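Local structure of monoacylglycerol lipase (Palaeococcus ferrophilus, 6QE2) at residues R5-F8 / G14-V17; G42-D47 / I74-E79. The protein hydrolyses monoacylglycerols to glycerol and free fatty acids, as a lipase of the alpha/beta-hydrolase clan. All coordinates share one frame; numbering follows the deposited sequence.

Contact 1: residues R5-F8 / G14-V17; sequences RAKF and GWVV
Lys7 lays the aliphatic part of its side chain against the outer end of the six-membered ring of Trp15. Lys7 CB already makes contact, lying 4.0 Å from Trp15 CH2 and about as far from Trp15 CZ3. Lys7 CG stays beside the same corner, 4.1 Å from Trp15 CH2. CD makes the closest approach, with Lys7 CD and Trp15 CH2 only 3.6 Å apart. There the chain bends (chi3 -80°), and it carries NZ on to a long, weak ion pair with Glu76 OE2 of helix 63-77. The two side chains cross at a slant. No hydrogen bond joins the segments; the contact is van der Waals throughout. Lysine suits this border position because its methylenes shield the inner aromatic ring while its ammonium end stays at the exposed side. Tryptophan suits the other side because its length spans the gap: the nearest CA atoms, those of Lys7 and Val17, are 9.3 Å apart. Trp15 CG lies anti to the carbonyl carbon (chi1 -76°), which sends the indole over Gly42, where Trp15 CE3 comes within 3.4 Å of Gly42 C and no side chain stands in the way. The two strands are not sheet neighbours: 42-46 runs between them, antiparallel to 5-8 and parallel to 15-19, an order that fits the mixed sheet of the alpha/beta-hydrolase fold. Trp15 reaches across it, touching Leu77 of helix 63-77 and, beyond that helix, Glu79 and Pro81 of the turn leading to strand 82-86.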
loop_
_atom_site.group_PDB
_atom_site.type_symbol
_atom_site.label_atom_id
_atom_site.label_comp_id
_atom_site.label_asym_id
_atom_site.label_seq_id
_atom_site.Cartn_x
_atom_site.Cartn_y
_atom_site.Cartn_z
ATOM N N ARG A 5 -7.753 -8.869 -12.132
ATOM C CA ARG A 5 -8.373 -9.072 -10.835
ATOM C C ARG A 5 -8.395 -10.560 -10.542
ATOM O O ARG A 5 -8.652 -11.364 -11.433
ATOM C CB ARG A 5 -9.808 -8.546 -10.839
ATOM C CG ARG A 5 -9.964 -7.082 -11.213
ATOM C CD ARG A 5 -11.399 -6.807 -11.631
ATOM N NE ARG A 5 -11.661 -5.393 -11.870
ATOM C CZ ARG A 5 -12.280 -4.595 -11.009
ATOM N NH1 ARG A 5 -12.696 -5.072 -9.845
ATOM N NH2 ARG A 5 -12.481 -3.322 -11.307
ATOM N N ALA A 6 -8.127 -10.932 -9.299
ATOM C CA ALA A 6 -8.146 -12.334 -8.950
ATOM C C ALA A 6 -8.632 -12.563 -7.535
ATOM O O ALA A 6 -8.272 -11.831 -6.630
ATOM C CB ALA A 6 -6.764 -12.928 -9.115
ATOM N N LYS A 7 -9.470 -13.575 -7.361
ATOM C CA LYS A 7 -9.940 -13.921 -6.029
ATOM C C LYS A 7 -9.292 -15.231 -5.606
ATOM O O LYS A 7 -9.256 -16.191 -6.379
ATOM C CB LYS A 7 -11.467 -14.054 -5.983
ATOM C CG LYS A 7 -12.222 -12.775 -6.331
ATOM C CD LYS A 7 -13.694 -12.906 -5.952
ATOM C CE LYS A 7 -14.487 -13.683 -6.979
ATOM N NZ LYS A 7 -15.853 -13.111 -7.142
ATOM N N PHE A 8 -8.806 -15.271 -4.364
ATOM C CA PHE A 8 -8.115 -16.433 -3.827
ATOM C C PHE A 8 -8.816 -16.894 -2.558
ATOM O O PHE A 8 -9.194 -16.077 -1.714
ATOM C CB PHE A 8 -6.640 -16.131 -3.508
ATOM C CG PHE A 8 -5.829 -15.686 -4.697
ATOM C CD1 PHE A 8 -5.617 -14.338 -4.940
ATOM C CD2 PHE A 8 -5.269 -16.612 -5.559
ATOM C CE1 PHE A 8 -4.867 -13.925 -6.029
ATOM C CE2 PHE A 8 -4.522 -16.206 -6.649
ATOM C CZ PHE A 8 -4.319 -14.861 -6.885
ATOM N N GLY A 14 -14.464 -13.572 5.944
ATOM C CA GLY A 14 -14.607 -12.326 5.227
ATOM C C GLY A 14 -13.532 -12.191 4.167
ATOM O O GLY A 14 -12.773 -13.123 3.879
ATOM N N TRP A 15 -13.450 -10.985 3.611
ATOM C CA TRP A 15 -12.558 -10.675 2.510
ATOM C C TRP A 15 -11.464 -9.711 2.946
ATOM O O TRP A 15 -11.677 -8.841 3.794
ATOM C CB TRP A 15 -13.318 -10.047 1.343
ATOM C CG TRP A 15 -14.112 -11.036 0.561
ATOM C CD1 TRP A 15 -15.439 -11.306 0.689
ATOM C CD2 TRP A 15 -13.618 -11.898 -0.465
ATOM N NE1 TRP A 15 -15.811 -12.280 -0.207
ATOM C CE2 TRP A 15 -14.709 -12.662 -0.928
ATOM C CE3 TRP A 15 -12.361 -12.093 -1.048
ATOM C CZ2 TRP A 15 -14.580 -13.609 -1.937
ATOM C CZ3 TRP A 15 -12.234 -13.033 -2.050
ATOM C CH2 TRP A 15 -13.339 -13.785 -2.482
ATOM N N VAL A 16 -10.319 -9.826 2.294
ATOM C CA VAL A 16 -9.230 -8.893 2.483
ATOM C C VAL A 16 -8.876 -8.428 1.079
ATOM O O VAL A 16 -8.610 -9.240 0.214
ATOM C CB VAL A 16 -7.984 -9.504 3.127
ATOM C CG1 VAL A 16 -6.879 -8.471 3.177
ATOM C CG2 VAL A 16 -8.281 -9.982 4.526
ATOM N N VAL A 17 -8.927 -7.125 0.853
ATOM C CA VAL A 17 -8.578 -6.560 -0.438
ATOM C C VAL A 17 -7.124 -6.140 -0.364
ATOM O O VAL A 17 -6.744 -5.393 0.512
ATOM C CB VAL A 17 -9.441 -5.348 -0.802
ATOM C CG1 VAL A 17 -8.978 -4.761 -2.118
ATOM C CG2 VAL A 17 -10.901 -5.742 -0.891
#

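Contact 2: residues G42-D47 / I74-E79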
loop_
_atom_site.group_PDB
_atom_site.type_symbol
_atom_site.label_atom_id
_atom_site.label_comp_id
_atom_site.label_asym_id
_atom_site.label_seq_id
_atom_site.Cartn_x
_atom_site.Cartn_y
_atom_site.Cartn_z
ATOM N N GLY A 42 -10.874 -14.939 2.339
ATOM C CA GLY A 42 -10.713 -14.763 0.918
ATOM C C GLY A 42 -9.873 -13.518 0.697
ATOM O O GLY A 42 -9.902 -12.596 1.501
ATOM N N VAL A 43 -9.088 -13.521 -0.374
ATOM C CA VAL A 43 -8.266 -12.369 -0.735
ATOM C C VAL A 43 -8.653 -11.945 -2.140
ATOM O O VAL A 43 -8.699 -12.778 -3.053
ATOM C CB VAL A 43 -6.760 -12.672 -0.653
ATOM C CG1 VAL A 43 -5.947 -11.444 -1.092
ATOM C CG2 VAL A 43 -6.376 -13.096 0.764
ATOM N N TYR A 44 -8.955 -10.659 -2.306
ATOM C CA TYR A 44 -9.254 -10.077 -3.608
ATOM C C TYR A 44 -8.035 -9.264 -4.007
ATOM O O TYR A 44 -7.709 -8.267 -3.353
ATOM C CB TYR A 44 -10.515 -9.215 -3.558
ATOM C CG TYR A 44 -11.097 -8.870 -4.917
ATOM C CD1 TYR A 44 -10.375 -8.117 -5.835
ATOM C CD2 TYR A 44 -12.364 -9.295 -5.276
ATOM C CE1 TYR A 44 -10.901 -7.802 -7.074
ATOM C CE2 TYR A 44 -12.898 -8.983 -6.513
ATOM C CZ TYR A 44 -12.160 -8.231 -7.405
ATOM O OH TYR A 44 -12.682 -7.909 -8.635
ATOM N N ALA A 45 -7.355 -9.700 -5.059
ATOM C CA ALA A 45 -6.158 -9.028 -5.536
ATOM C C ALA A 45 -6.440 -8.356 -6.869
ATOM O O ALA A 45 -7.266 -8.820 -7.658
ATOM C CB ALA A 45 -4.996 -10.016 -5.687
ATOM N N PHE A 46 -5.741 -7.256 -7.117
ATOM C CA PHE A 46 -5.802 -6.619 -8.422
ATOM C C PHE A 46 -4.464 -5.943 -8.663
ATOM O O PHE A 46 -3.725 -5.641 -7.727
ATOM C CB PHE A 46 -6.945 -5.592 -8.525
ATOM C CG PHE A 46 -6.735 -4.352 -7.679
ATOM C CD1 PHE A 46 -7.104 -4.329 -6.342
ATOM C CD2 PHE A 46 -6.149 -3.219 -8.224
ATOM C CE1 PHE A 46 -6.902 -3.193 -5.567
ATOM C CE2 PHE A 46 -5.936 -2.081 -7.452
ATOM C CZ PHE A 46 -6.314 -2.072 -6.121
ATOM N N ASP A 47 -4.158 -5.710 -9.932
ATOM C CA ASP A 47 -3.004 -4.908 -10.305
ATOM C C ASP A 47 -3.493 -3.532 -10.729
ATOM O O ASP A 47 -4.443 -3.419 -11.510
ATOM C CB ASP A 47 -2.199 -5.582 -11.420
ATOM C CG ASP A 47 -1.416 -6.794 -10.923
ATOM O OD1 ASP A 47 -1.426 -7.051 -9.701
ATOM O OD2 ASP A 47 -0.782 -7.488 -11.747
ATOM N N ILE A 74 -15.739 -3.562 -3.626
ATOM C CA ILE A 74 -16.693 -3.689 -2.526
ATOM C C ILE A 74 -18.112 -3.872 -3.065
ATOM O O ILE A 74 -18.904 -4.643 -2.510
ATOM C CB ILE A 74 -16.575 -2.482 -1.576
ATOM C CG1 ILE A 74 -15.223 -2.514 -0.859
ATOM C CG2 ILE A 74 -17.700 -2.471 -0.550
ATOM C CD1 ILE A 74 -14.972 -1.314 0.021
ATOM N N GLU A 75 -18.449 -3.192 -4.164
ATOM C CA GLU A 75 -19.758 -3.409 -4.786
ATOM C C GLU A 75 -19.904 -4.842 -5.285
ATOM O O GLU A 75 -20.967 -5.458 -5.131
ATOM C CB GLU A 75 -19.959 -2.448 -5.960
ATOM C CG GLU A 75 -21.360 -2.558 -6.585
ATOM C CD GLU A 75 -21.616 -1.566 -7.706
ATOM O OE1 GLU A 75 -21.546 -0.339 -7.486
ATOM O OE2 GLU A 75 -21.927 -2.035 -8.824
ATOM N N GLU A 76 -18.845 -5.387 -5.892
ATOM C CA GLU A 76 -18.883 -6.760 -6.388
ATOM C C GLU A 76 -19.038 -7.762 -5.253
ATOM O O GLU A 76 -19.790 -8.738 -5.369
ATOM C CB GLU A 76 -17.610 -7.058 -7.178
ATOM C CG GLU A 76 -17.482 -8.505 -7.636
ATOM C CD GLU A 76 -16.130 -8.793 -8.259
ATOM O OE1 GLU A 76 -15.383 -7.825 -8.526
ATOM O OE2 GLU A 76 -15.815 -9.981 -8.484
ATOM N N LEU A 77 -18.323 -7.543 -4.146
ATOM C CA LEU A 77 -18.352 -8.494 -3.043
ATOM C C LEU A 77 -19.666 -8.448 -2.280
ATOM O O LEU A 77 -20.084 -9.467 -1.713
ATOM C CB LEU A 77 -17.192 -8.224 -2.082
ATOM C CG LEU A 77 -15.792 -8.477 -2.643
ATOM C CD1 LEU A 77 -14.712 -8.111 -1.626
ATOM C CD2 LEU A 77 -15.649 -9.912 -3.118
ATOM N N GLY A 78 -20.295 -7.284 -2.216
ATOM C CA GLY A 78 -21.563 -7.161 -1.521
ATOM C C GLY A 78 -21.430 -7.145 -0.012
ATOM O O GLY A 78 -22.417 -7.265 0.706
ATOM N N GLU A 79 -20.195 -6.950 0.509
ATOM C CA GLU A 79 -19.990 -6.924 1.949
ATOM C C GLU A 79 -18.759 -6.082 2.234
ATOM O O GLU A 79 -18.006 -5.759 1.314
ATOM C CB GLU A 79 -19.850 -8.341 2.509
ATOM C CG GLU A 79 -18.672 -9.084 1.981
ATOM C CD GLU A 79 -18.617 -10.503 2.538
ATOM O OE1 GLU A 79 -19.430 -11.335 2.102
ATOM O OE2 GLU A 79 -17.751 -10.783 3.430
#
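The phenol ring of Tyr44 and the carboxylate of Glu76 stand nearly perpendicular, their planes 82° apart, with both carboxylate oxygens at the edge of the ring rather than over a face. Glu76 OE1 takes the hydrogen bond from Tyr44 OH at 2.7 Å. The other oxygen, Glu76 OE2, lies in the ring plane, 3.7 Å from Tyr44 CE2. Lys7 of strand 5-8 lies on the side of one ring face. Leu77 CD2 approaches the ring obliquely, 4.0 Å from Tyr44 CD2. The phenol reaches the carboxylate because Tyr44 CG is turned anti to the backbone N (chi1 -165°), and Glu76 meets it with an extended chain. The donor arrives on the syn side of OE1, 22° out of the carboxylate plane. Tyrosine thus spends its ring on the apolar gap between strand 42-46 and the last turn of helix 63-77, and its hydroxyl on the polar margin; leucine fills the inner side and glutamate the outer. The strand and helix belong to the right-handed beta-alpha-beta crossover, characteristic of the alpha/beta-hydrolase sheet, that leads on to strand 82-86. Tyr44 OH is gripped twice, since Arg5 NH1 also donates to it. That cationic donor probably makes the phenol a stronger donor to Glu76, and together with weakly paired Lys7 it would help to offset a negative charge beside the helix C-terminus.

How the contacts relate
Contacts 1 and 2 are adjoining halves of one layer between an edge of the central sheet and helix 63-77, their centres about 5 Å apart. Backbone bonds tie them: Ala6 O lies 2.8 Å from Ala45 N, and Phe8 N is equally far from Val43 O. Neither is wholly core; each pairs a buried aromatic residue with an exposed charged one at the surface. Their chemistry differs with what they join. Contact 1 links two strands of the same sheet over an intervening third, has no hydrogen bond and rests mainly on lysine methylenes against the indole, whereas contact 2 links strand to helix and adds a hydrogen bond to a smaller apolar touch. Strand 42-46, the middle member, serves both.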